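Local coordinates for protein naphthalene dioxygenase small subunit (PDB 2B1X) that is the small (beta) subunit of a Rieske non-heme iron naphthalene 1,2-dioxygenase, packing against the large subunit and probably supporting the enzyme's oxidoreductase activity, at residues T16-M21 / D147-A152; G29-W34 / L79-E84; T65-D70 / E75-R80. All blocks are in the same frame, centred on the assembly; numbering follows the deposited sequence.

Contact 1 (T16-M21 / D147-A152); sequences TEWLYM and DSFLMA
The indole of Trp18 reaches from helix 10-27 over the start of strand 148-158 and overlaps Phe149, whose CB sits over one face of the five-membered ring, 3.9 Å from its centroid. This is a helix packed on a curved mixed sheet, as in the cone-like NTF2 fold of the ring-hydroxylating dioxygenase beta subunits; the segment axes cross at -57° and lie 9.4 Å apart. CG anti to the backbone N (chi1 -171°) points the indole of Trp18 toward the strand. The phenyl group of Phe149 turns its edge to the indole face in a T-shaped pair with planes at 86°, then carries on toward Glu14 and Ile15 of the same helix. On the other face of the indole rests Met21 CE, one helical turn further along, so a flat, wide tryptophan suits a slot with apolar groups above and below. Trp18 CH2 lies 4.0 Å from Met151 CB, approached obliquely. The indole N-H has one weak, bent bond here, from Trp18 NE1 to Phe149 O at 2.9 Å. Beside it, in the indole plane, Ser148 OG stands 3.4 Å from Trp18 CD1.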
loop_
_atom_site.group_PDB
_atom_site.type_symbol
_atom_site.label_atom_id
_atom_site.label_comp_id
_atom_site.label_asym_id
_atom_site.label_seq_id
_atom_site.Cartn_x
_atom_site.Cartn_y
_atom_site.Cartn_z
ATOM N N THR B 16 -20.859 23.264 15.386
ATOM C CA THR B 16 -19.765 22.310 15.528
ATOM C C THR B 16 -20.276 21.042 16.218
ATOM O O THR B 16 -20.062 19.948 15.711
ATOM C CB THR B 16 -18.574 22.962 16.237
ATOM O OG1 THR B 16 -18.133 24.080 15.448
ATOM C CG2 THR B 16 -17.354 22.018 16.255
ATOM N N GLU B 17 -21.027 21.207 17.313
ATOM C CA GLU B 17 -21.596 20.073 18.028
ATOM C C GLU B 17 -22.563 19.306 17.134
ATOM O O GLU B 17 -22.615 18.083 17.185
ATOM C CB GLU B 17 -22.229 20.497 19.363
ATOM C CG GLU B 17 -21.138 20.825 20.402
ATOM C CD GLU B 17 -21.638 21.125 21.814
ATOM O OE1 GLU B 17 -22.829 21.508 22.002
ATOM O OE2 GLU B 17 -20.805 21.002 22.757
ATOM N N TRP B 18 -23.315 20.025 16.302
ATOM C CA TRP B 18 -24.249 19.385 15.381
ATOM C C TRP B 18 -23.467 18.503 14.383
ATOM O O TRP B 18 -23.838 17.357 14.119
ATOM C CB TRP B 18 -25.096 20.447 14.675
ATOM C CG TRP B 18 -26.234 19.898 13.858
ATOM C CD1 TRP B 18 -27.559 19.805 14.237
ATOM C CD2 TRP B 18 -26.162 19.390 12.521
ATOM N NE1 TRP B 18 -28.299 19.266 13.212
ATOM C CE2 TRP B 18 -27.468 19.001 12.149
ATOM C CE3 TRP B 18 -25.120 19.225 11.591
ATOM C CZ2 TRP B 18 -27.761 18.459 10.885
ATOM C CZ3 TRP B 18 -25.405 18.674 10.343
ATOM C CH2 TRP B 18 -26.722 18.300 10.003
ATOM N N LEU B 19 -22.362 19.017 13.865
ATOM C CA LEU B 19 -21.564 18.248 12.909
ATOM C C LEU B 19 -20.994 16.983 13.532
ATOM O O LEU B 19 -20.926 15.925 12.886
ATOM C CB LEU B 19 -20.417 19.101 12.349
ATOM C CG LEU B 19 -20.743 20.194 11.344
ATOM C CD1 LEU B 19 -19.502 20.950 10.995
ATOM C CD2 LEU B 19 -21.345 19.563 10.089
ATOM N N TYR B 20 -20.578 17.080 14.792
ATOM C CA TYR B 20 -19.973 15.919 15.439
ATOM C C TYR B 20 -21.052 14.894 15.769
ATOM O O TYR B 20 -20.802 13.702 15.702
ATOM C CB TYR B 20 -19.184 16.313 16.692
ATOM C CG TYR B 20 -17.999 17.216 16.464
ATOM C CD1 TYR B 20 -17.441 17.907 17.530
ATOM C CD2 TYR B 20 -17.369 17.329 15.203
ATOM C CE1 TYR B 20 -16.340 18.717 17.378
ATOM C CE2 TYR B 20 -16.221 18.155 15.032
ATOM C CZ TYR B 20 -15.725 18.842 16.130
ATOM O OH TYR B 20 -14.612 19.677 16.048
ATOM N N MET B 21 -22.245 15.359 16.118
ATOM C CA MET B 21 -23.398 14.473 16.348
ATOM C C MET B 21 -23.818 13.759 15.052
ATOM O O MET B 21 -24.199 12.589 15.060
ATOM C CB MET B 21 -24.557 15.293 16.920
ATOM C CG MET B 21 -25.931 14.565 17.033
ATOM S SD MET B 21 -26.859 14.531 15.452
ATOM C CE MET B 21 -27.338 16.287 15.225
ATOM N N ASP B 147 -34.734 24.231 18.150
ATOM C CA ASP B 147 -33.510 24.555 18.897
ATOM C C ASP B 147 -32.259 23.900 18.317
ATOM O O ASP B 147 -31.187 23.914 18.941
ATOM C CB ASP B 147 -33.657 24.186 20.382
ATOM C CG ASP B 147 -34.105 22.728 20.604
ATOM O OD1 ASP B 147 -34.346 21.989 19.614
ATOM O OD2 ASP B 147 -34.258 22.246 21.757
ATOM N N SER B 148 -32.396 23.326 17.124
ATOM C CA SER B 148 -31.278 22.726 16.414
ATOM C C SER B 148 -31.188 23.166 14.941
ATOM O O SER B 148 -31.561 24.287 14.584
ATOM C CB SER B 148 -31.340 21.200 16.525
ATOM O OG SER B 148 -30.033 20.660 16.455
ATOM N N PHE B 149 -30.687 22.269 14.099
ATOM C CA PHE B 149 -30.456 22.567 12.692
ATOM C C PHE B 149 -30.862 21.397 11.821
ATOM O O PHE B 149 -30.876 20.246 12.259
ATOM C CB PHE B 149 -28.985 22.875 12.426
ATOM C CG PHE B 149 -28.479 24.097 13.124
ATOM C CD1 PHE B 149 -27.826 23.996 14.344
ATOM C CD2 PHE B 149 -28.644 25.358 12.554
ATOM C CE1 PHE B 149 -27.356 25.132 14.987
ATOM C CE2 PHE B 149 -28.170 26.483 13.186
ATOM C CZ PHE B 149 -27.532 26.370 14.409
ATOM N N LEU B 150 -31.185 21.715 10.578
ATOM C CA LEU B 150 -31.394 20.715 9.547
ATOM C C LEU B 150 -30.489 21.041 8.383
ATOM O O LEU B 150 -30.203 22.217 8.110
ATOM C CB LEU B 150 -32.834 20.735 9.051
ATOM C CG LEU B 150 -33.893 19.748 9.549
ATOM C CD1 LEU B 150 -33.609 19.159 10.923
ATOM C CD2 LEU B 150 -35.259 20.422 9.517
ATOM N N MET B 151 -30.072 19.991 7.683
ATOM C CA MET B 151 -29.225 20.148 6.521
ATOM C C MET B 151 -30.063 20.264 5.262
ATOM O O MET B 151 -30.757 19.327 4.876
ATOM C CB MET B 151 -28.263 18.970 6.393
ATOM C CG MET B 151 -27.197 19.152 5.299
ATOM S SD MET B 151 -25.909 17.946 5.480
ATOM C CE MET B 151 -26.797 16.461 4.807
ATOM N N ALA B 152 -29.928 21.404 4.605
ATOM C CA ALA B 152 -30.611 21.679 3.357
ATOM C C ALA B 152 -29.767 21.307 2.159
ATOM O O ALA B 152 -30.307 20.978 1.110
ATOM C CB ALA B 152 -31.001 23.159 3.277
#

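Contact 2 (G29-W34 / L79-E84); sequences GKYREW and LRLETE
Arg32 follows Glu82 OE2 from CB onward. Arg32 CB already lies 3.5 Å from Glu82 OE2, and CG and CD pass the same oxygen at slightly longer range. Bends at chi2 and chi3 then bring the guanidinium back with its edge toward the carboxylate. Arg32 NE binds Glu82 OE2 at 3.1 Å and Arg32 NH2 binds Glu82 OE1 at 3.0 Å, both nearly straight. In this side-on, two-nitrogen salt bridge the oxygens lie in the guanidinium plane; the donors come from the syn side but tilted out of the carboxylate plane, the two planes being 31° apart. Leu79 CD2 lies at the guanidinium edge, a van der Waals contact 3.6 Å from Arg32 NH2. Charged residues suit this exposed border, whereas the buried side is apolar. There Leu81 CD1 stands over the centre of the Tyr31 ring, 3.9 Å from the centroid and 4° off the normal, a CH-pi contact. Cutting Tyr31 back to alanine is likely to leave the Leu81 methyl without its aromatic face and open a gap between the segments. Short helix 31-35 packs beside the C-terminal end of helix 71-81, the Glu82 salt bridge on the exposed side, in the NTF2-like fold of these beta subunits.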
loop_
_atom_site.group_PDB
_atom_site.type_symbol
_atom_site.label_atom_id
_atom_site.label_comp_id
_atom_site.label_asym_id
_atom_site.label_seq_id
_atom_site.Cartn_x
_atom_site.Cartn_y
_atom_site.Cartn_z
ATOM N N GLY B 29 -23.978 3.734 12.251
ATOM C CA GLY B 29 -24.902 3.121 11.318
ATOM C C GLY B 29 -26.335 3.470 11.638
ATOM O O GLY B 29 -27.248 2.710 11.295
ATOM N N LYS B 30 -26.543 4.609 12.314
ATOM C CA LYS B 30 -27.900 5.072 12.640
ATOM C C LYS B 30 -28.494 5.895 11.506
ATOM O O LYS B 30 -28.699 7.099 11.648
ATOM C CB LYS B 30 -27.903 5.876 13.952
ATOM C CG LYS B 30 -27.517 5.022 15.146
ATOM C CD LYS B 30 -27.498 5.771 16.450
ATOM C CE LYS B 30 -27.191 4.803 17.592
ATOM N NZ LYS B 30 -26.934 5.520 18.887
ATOM N N TYR B 31 -28.762 5.238 10.383
ATOM C CA TYR B 31 -29.208 5.930 9.169
ATOM C C TYR B 31 -30.602 6.603 9.258
ATOM O O TYR B 31 -30.816 7.701 8.730
ATOM C CB TYR B 31 -29.137 4.965 7.993
ATOM C CG TYR B 31 -27.698 4.547 7.682
ATOM C CD1 TYR B 31 -27.241 3.256 7.973
ATOM C CD2 TYR B 31 -26.802 5.454 7.124
ATOM C CE1 TYR B 31 -25.901 2.861 7.686
ATOM C CE2 TYR B 31 -25.487 5.092 6.837
ATOM C CZ TYR B 31 -25.038 3.791 7.118
ATOM O OH TYR B 31 -23.727 3.446 6.834
ATOM N N ARG B 32 -31.518 5.945 9.961
ATOM C CA ARG B 32 -32.882 6.435 10.123
ATOM C C ARG B 32 -32.861 7.733 10.934
ATOM O O ARG B 32 -33.500 8.721 10.563
ATOM C CB ARG B 32 -33.744 5.351 10.786
ATOM C CG ARG B 32 -35.211 5.732 11.061
ATOM C CD ARG B 32 -35.946 6.315 9.875
ATOM N NE ARG B 32 -36.046 5.403 8.738
ATOM C CZ ARG B 32 -36.645 5.710 7.584
ATOM N NH1 ARG B 32 -37.216 6.905 7.421
ATOM N NH2 ARG B 32 -36.687 4.824 6.597
ATOM N N GLU B 33 -32.084 7.737 12.014
ATOM C CA GLU B 33 -31.867 8.951 12.803
ATOM C C GLU B 33 -31.211 10.061 12.002
ATOM O O GLU B 33 -31.588 11.206 12.142
ATOM C CB GLU B 33 -31.023 8.663 14.043
ATOM C CG GLU B 33 -31.751 7.792 15.051
ATOM C CD GLU B 33 -31.048 7.729 16.396
ATOM O OE1 GLU B 33 -30.639 8.797 16.924
ATOM O OE2 GLU B 33 -30.909 6.602 16.928
ATOM N N TRP B 34 -30.220 9.715 11.184
ATOM C CA TRP B 34 -29.551 10.699 10.346
ATOM C C TRP B 34 -30.552 11.321 9.363
ATOM O O TRP B 34 -30.537 12.537 9.125
ATOM C CB TRP B 34 -28.382 10.067 9.591
ATOM C CG TRP B 34 -27.678 11.044 8.693
ATOM C CD1 TRP B 34 -26.650 11.898 9.029
ATOM C CD2 TRP B 34 -27.969 11.295 7.329
ATOM N NE1 TRP B 34 -26.282 12.645 7.937
ATOM C CE2 TRP B 34 -27.077 12.300 6.879
ATOM C CE3 TRP B 34 -28.887 10.759 6.419
ATOM C CZ2 TRP B 34 -27.076 12.779 5.553
ATOM C CZ3 TRP B 34 -28.899 11.259 5.098
ATOM C CH2 TRP B 34 -27.998 12.250 4.688
ATOM N N LEU B 79 -33.806 3.357 3.179
ATOM C CA LEU B 79 -34.727 2.223 3.138
ATOM C C LEU B 79 -33.969 0.978 2.665
ATOM O O LEU B 79 -34.185 -0.089 3.178
ATOM C CB LEU B 79 -35.929 2.505 2.238
ATOM C CG LEU B 79 -36.979 3.440 2.843
ATOM C CD1 LEU B 79 -37.882 4.043 1.730
ATOM C CD2 LEU B 79 -37.812 2.694 3.910
ATOM N N ARG B 80 -33.075 1.133 1.698
ATOM C CA ARG B 80 -32.341 -0.010 1.169
ATOM C C ARG B 80 -31.496 -0.646 2.279
ATOM O O ARG B 80 -31.522 -1.851 2.478
ATOM C CB ARG B 80 -31.459 0.417 0.004
ATOM C CG ARG B 80 -30.966 -0.737 -0.853
ATOM C CD ARG B 80 -29.952 -0.321 -1.890
ATOM N NE ARG B 80 -28.591 -0.454 -1.424
ATOM C CZ ARG B 80 -27.951 -1.616 -1.291
ATOM N NH1 ARG B 80 -28.548 -2.754 -1.586
ATOM N NH2 ARG B 80 -26.680 -1.636 -0.903
ATOM N N LEU B 81 -30.786 0.196 3.020
ATOM C CA LEU B 81 -29.950 -0.253 4.140
ATOM C C LEU B 81 -30.729 -0.894 5.295
ATOM O O LEU B 81 -30.131 -1.581 6.114
ATOM C CB LEU B 81 -29.065 0.893 4.636
ATOM C CG LEU B 81 -28.013 1.384 3.637
ATOM C CD1 LEU B 81 -27.549 2.795 3.957
ATOM C CD2 LEU B 81 -26.788 0.398 3.546
ATOM N N GLU B 82 -32.044 -0.690 5.333
ATOM C CA GLU B 82 -32.920 -1.272 6.345
ATOM C C GLU B 82 -33.530 -2.607 5.897
ATOM O O GLU B 82 -34.248 -3.239 6.673
ATOM C CB GLU B 82 -34.046 -0.299 6.715
ATOM C CG GLU B 82 -33.597 0.938 7.487
ATOM C CD GLU B 82 -34.731 1.928 7.725
ATOM O OE1 GLU B 82 -35.684 1.973 6.911
ATOM O OE2 GLU B 82 -34.672 2.664 8.741
ATOM N N THR B 83 -33.278 -3.032 4.655
ATOM C CA THR B 83 -33.628 -4.396 4.280
ATOM C C THR B 83 -32.612 -5.393 4.855
ATOM O O THR B 83 -31.606 -5.025 5.444
ATOM C CB THR B 83 -33.738 -4.594 2.730
ATOM O OG1 THR B 83 -32.436 -4.472 2.101
ATOM C CG2 THR B 83 -34.657 -3.543 2.091
ATOM N N GLU B 84 -32.878 -6.671 4.655
ATOM C CA GLU B 84 -31.977 -7.715 5.141
ATOM C C GLU B 84 -30.976 -8.093 4.063
ATOM O O GLU B 84 -30.292 -9.116 4.185
ATOM C CB GLU B 84 -32.796 -8.963 5.570
ATOM C CG GLU B 84 -33.595 -8.746 6.857
ATOM C CD GLU B 84 -34.620 -9.824 7.150
ATOM O OE1 GLU B 84 -34.995 -10.622 6.240
ATOM O OE2 GLU B 84 -35.070 -9.872 8.320
#

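Contact 3 (T65-D70 / E75-R80); sequences THMDDD and EMRVLR
The guanidinium of Arg77 has the thioether of Met67 over one face and the carboxylate of Asp69 at its edge. Met67 SD lies 4.1 Å above the Arg77 guanidinium plane, displaced toward the rim, while Met67 CG approaches Arg77 NH2 to 3.9 Å; a long, polarisable side chain can cover a flat cation without competing for its N-H groups. Asp69 takes the edge side-on. Asp69 OD2 accepts from Arg77 NE at 2.7 Å. The same Asp69 OD2 also accepts from Arg77 NH2 at 2.9 Å. A straighter bond (169°) runs from Arg77 NH2 to Asp69 OD1 at 3.1 Å. All three use the syn side of the carboxylate, whose plane is turned 34° from that of the guanidinium. The salt bridge ties strand 67-69, outermost of the sheet within this chain and next to strand 42-49, to helix 71-81, which follows directly in the chain. Ahead of Asp69, His66 and Met67 both face Val46 in a classic beta bulge, where the chain turns a corner. Asp70 is the N-cap of the helix and binds Ser73 N, and Ser73 OG bonds to Asp69 OD1, so a second-shell hydroxyl steadies the carboxylate. Arg77 reaches its partner with CG anti to the backbone N (chi1 -161°) and a bend at chi3. In this buried place the opposite charges probably compensate each other, and Arg77 NH1 donates to Ser365 O of the large subunit.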
loop_
_atom_site.group_PDB
_atom_site.type_symbol
_atom_site.label_atom_id
_atom_site.label_comp_id
_atom_site.label_asym_id
_atom_site.label_seq_id
_atom_site.Cartn_x
_atom_site.Cartn_y
_atom_site.Cartn_z
ATOM N N THR B 65 -22.080 13.334 -12.178
ATOM C CA THR B 65 -21.867 13.411 -10.753
ATOM C C THR B 65 -21.614 11.945 -10.252
ATOM O O THR B 65 -21.984 10.986 -10.946
ATOM C CB THR B 65 -23.200 14.024 -10.272
ATOM O OG1 THR B 65 -23.014 15.316 -9.630
ATOM C CG2 THR B 65 -23.958 13.176 -9.429
ATOM N N HIS B 66 -20.992 11.783 -9.088
ATOM C CA HIS B 66 -20.916 10.481 -8.418
ATOM C C HIS B 66 -22.204 10.170 -7.647
ATOM O O HIS B 66 -22.558 9.002 -7.450
ATOM C CB HIS B 66 -19.746 10.440 -7.434
ATOM C CG HIS B 66 -18.414 10.365 -8.106
ATOM N ND1 HIS B 66 -18.081 9.350 -8.974
ATOM C CD2 HIS B 66 -17.356 11.216 -8.094
ATOM C CE1 HIS B 66 -16.857 9.560 -9.440
ATOM N NE2 HIS B 66 -16.396 10.687 -8.923
ATOM N N MET B 67 -22.871 11.228 -7.202
ATOM C CA MET B 67 -24.078 11.142 -6.394
ATOM C C MET B 67 -24.755 12.506 -6.461
ATOM O O MET B 67 -24.091 13.567 -6.417
ATOM C CB MET B 67 -23.697 10.774 -4.949
ATOM C CG MET B 67 -24.860 10.391 -4.035
ATOM S SD MET B 67 -24.366 10.020 -2.291
ATOM C CE MET B 67 -22.882 9.173 -2.544
ATOM N N ASP B 68 -26.081 12.487 -6.580
ATOM C CA ASP B 68 -26.850 13.705 -6.710
ATOM C C ASP B 68 -28.236 13.371 -6.148
ATOM O O ASP B 68 -29.145 12.992 -6.883
ATOM C CB ASP B 68 -26.896 14.125 -8.190
ATOM C CG ASP B 68 -27.490 15.488 -8.410
ATOM O OD1 ASP B 68 -28.019 16.087 -7.448
ATOM O OD2 ASP B 68 -27.486 16.028 -9.546
ATOM N N ASP B 69 -28.344 13.438 -4.821
ATOM C CA ASP B 69 -29.562 13.013 -4.136
ATOM C C ASP B 69 -30.470 14.167 -3.743
ATOM O O ASP B 69 -30.008 15.272 -3.456
ATOM C CB ASP B 69 -29.221 12.234 -2.876
ATOM C CG ASP B 69 -28.985 10.750 -3.142
ATOM O OD1 ASP B 69 -29.393 10.246 -4.215
ATOM O OD2 ASP B 69 -28.410 10.029 -2.315
ATOM N N ASP B 70 -31.775 13.885 -3.717
ATOM C CA ASP B 70 -32.729 14.766 -3.058
ATOM C C ASP B 70 -33.306 14.013 -1.862
ATOM O O ASP B 70 -32.785 12.933 -1.528
ATOM C CB ASP B 70 -33.808 15.224 -4.024
ATOM C CG ASP B 70 -34.545 14.065 -4.708
ATOM O OD1 ASP B 70 -34.527 12.873 -4.257
ATOM O OD2 ASP B 70 -35.207 14.288 -5.730
ATOM N N GLU B 75 -33.949 8.985 1.038
ATOM C CA GLU B 75 -34.831 8.078 1.767
ATOM C C GLU B 75 -34.704 6.643 1.255
ATOM O O GLU B 75 -34.552 5.697 2.047
ATOM C CB GLU B 75 -36.296 8.553 1.691
ATOM C CG GLU B 75 -37.261 7.662 2.459
ATOM C CD GLU B 75 -38.668 8.212 2.493
ATOM O OE1 GLU B 75 -39.116 8.778 1.462
ATOM O OE2 GLU B 75 -39.330 8.092 3.544
ATOM N N MET B 76 -34.781 6.498 -0.066
ATOM C CA MET B 76 -34.554 5.216 -0.728
ATOM C C MET B 76 -33.227 4.559 -0.299
ATOM O O MET B 76 -33.187 3.370 -0.010
ATOM C CB MET B 76 -34.543 5.398 -2.245
ATOM C CG MET B 76 -34.597 4.083 -3.021
ATOM S SD MET B 76 -33.397 4.023 -4.326
ATOM C CE MET B 76 -31.965 3.648 -3.412
ATOM N N ARG B 77 -32.174 5.363 -0.225
ATOM C CA ARG B 77 -30.829 4.903 0.167
ATOM C C ARG B 77 -30.906 4.296 1.569
ATOM O O ARG B 77 -30.358 3.218 1.802
ATOM C CB ARG B 77 -29.830 6.082 0.107
ATOM C CG ARG B 77 -28.352 5.728 0.042
ATOM C CD ARG B 77 -27.424 6.946 -0.253
ATOM N NE ARG B 77 -27.689 7.565 -1.565
ATOM C CZ ARG B 77 -27.292 7.056 -2.744
ATOM N NH1 ARG B 77 -26.575 5.936 -2.802
ATOM N NH2 ARG B 77 -27.605 7.675 -3.883
ATOM N N VAL B 78 -31.634 4.959 2.477
ATOM C CA VAL B 78 -31.770 4.498 3.858
ATOM C C VAL B 78 -32.713 3.293 3.911
ATOM O O VAL B 78 -32.448 2.303 4.592
ATOM C CB VAL B 78 -32.235 5.637 4.810
ATOM C CG1 VAL B 78 -32.586 5.108 6.213
ATOM C CG2 VAL B 78 -31.178 6.754 4.888
ATOM N N LEU B 79 -33.806 3.357 3.179
ATOM C CA LEU B 79 -34.727 2.223 3.138
ATOM C C LEU B 79 -33.969 0.978 2.665
ATOM O O LEU B 79 -34.185 -0.089 3.178
ATOM C CB LEU B 79 -35.929 2.505 2.238
ATOM C CG LEU B 79 -36.979 3.440 2.843
ATOM C CD1 LEU B 79 -37.882 4.043 1.730
ATOM C CD2 LEU B 79 -37.812 2.694 3.910
ATOM N N ARG B 80 -33.075 1.133 1.698
ATOM C CA ARG B 80 -32.341 -0.010 1.169
ATOM C C ARG B 80 -31.496 -0.646 2.279
ATOM O O ARG B 80 -31.522 -1.851 2.478
ATOM C CB ARG B 80 -31.459 0.417 0.004
ATOM C CG ARG B 80 -30.966 -0.737 -0.853
ATOM C CD ARG B 80 -29.952 -0.321 -1.890
ATOM N NE ARG B 80 -28.591 -0.454 -1.424
ATOM C CZ ARG B 80 -27.951 -1.616 -1.291
ATOM N NH1 ARG B 80 -28.548 -2.754 -1.586
ATOM N NH2 ARG B 80 -26.680 -1.636 -0.903
#

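Contacts 1 and 3 are buried, contact 2 only partly so, and the chemistry differs accordingly. Contact 1 joins helix 10-27 to the sheet chiefly through aromatic and apolar packing; contact 3 fixes the strand of that sheet that is outermost within this chain with a buried ion pair; contact 2 keeps its salt bridge on the exposed side. Contacts 2 and 3 share helix 71-81, including Leu79 and Arg80, and touch where Val78 CG1 meets Tyr31 CB at 3.9 Å. Arg80 of the same helix makes a salt bridge to Asp371 of the large subunit. Contact 1 meets contact 2 through Met151 and Trp34, but has no touch with contact 3.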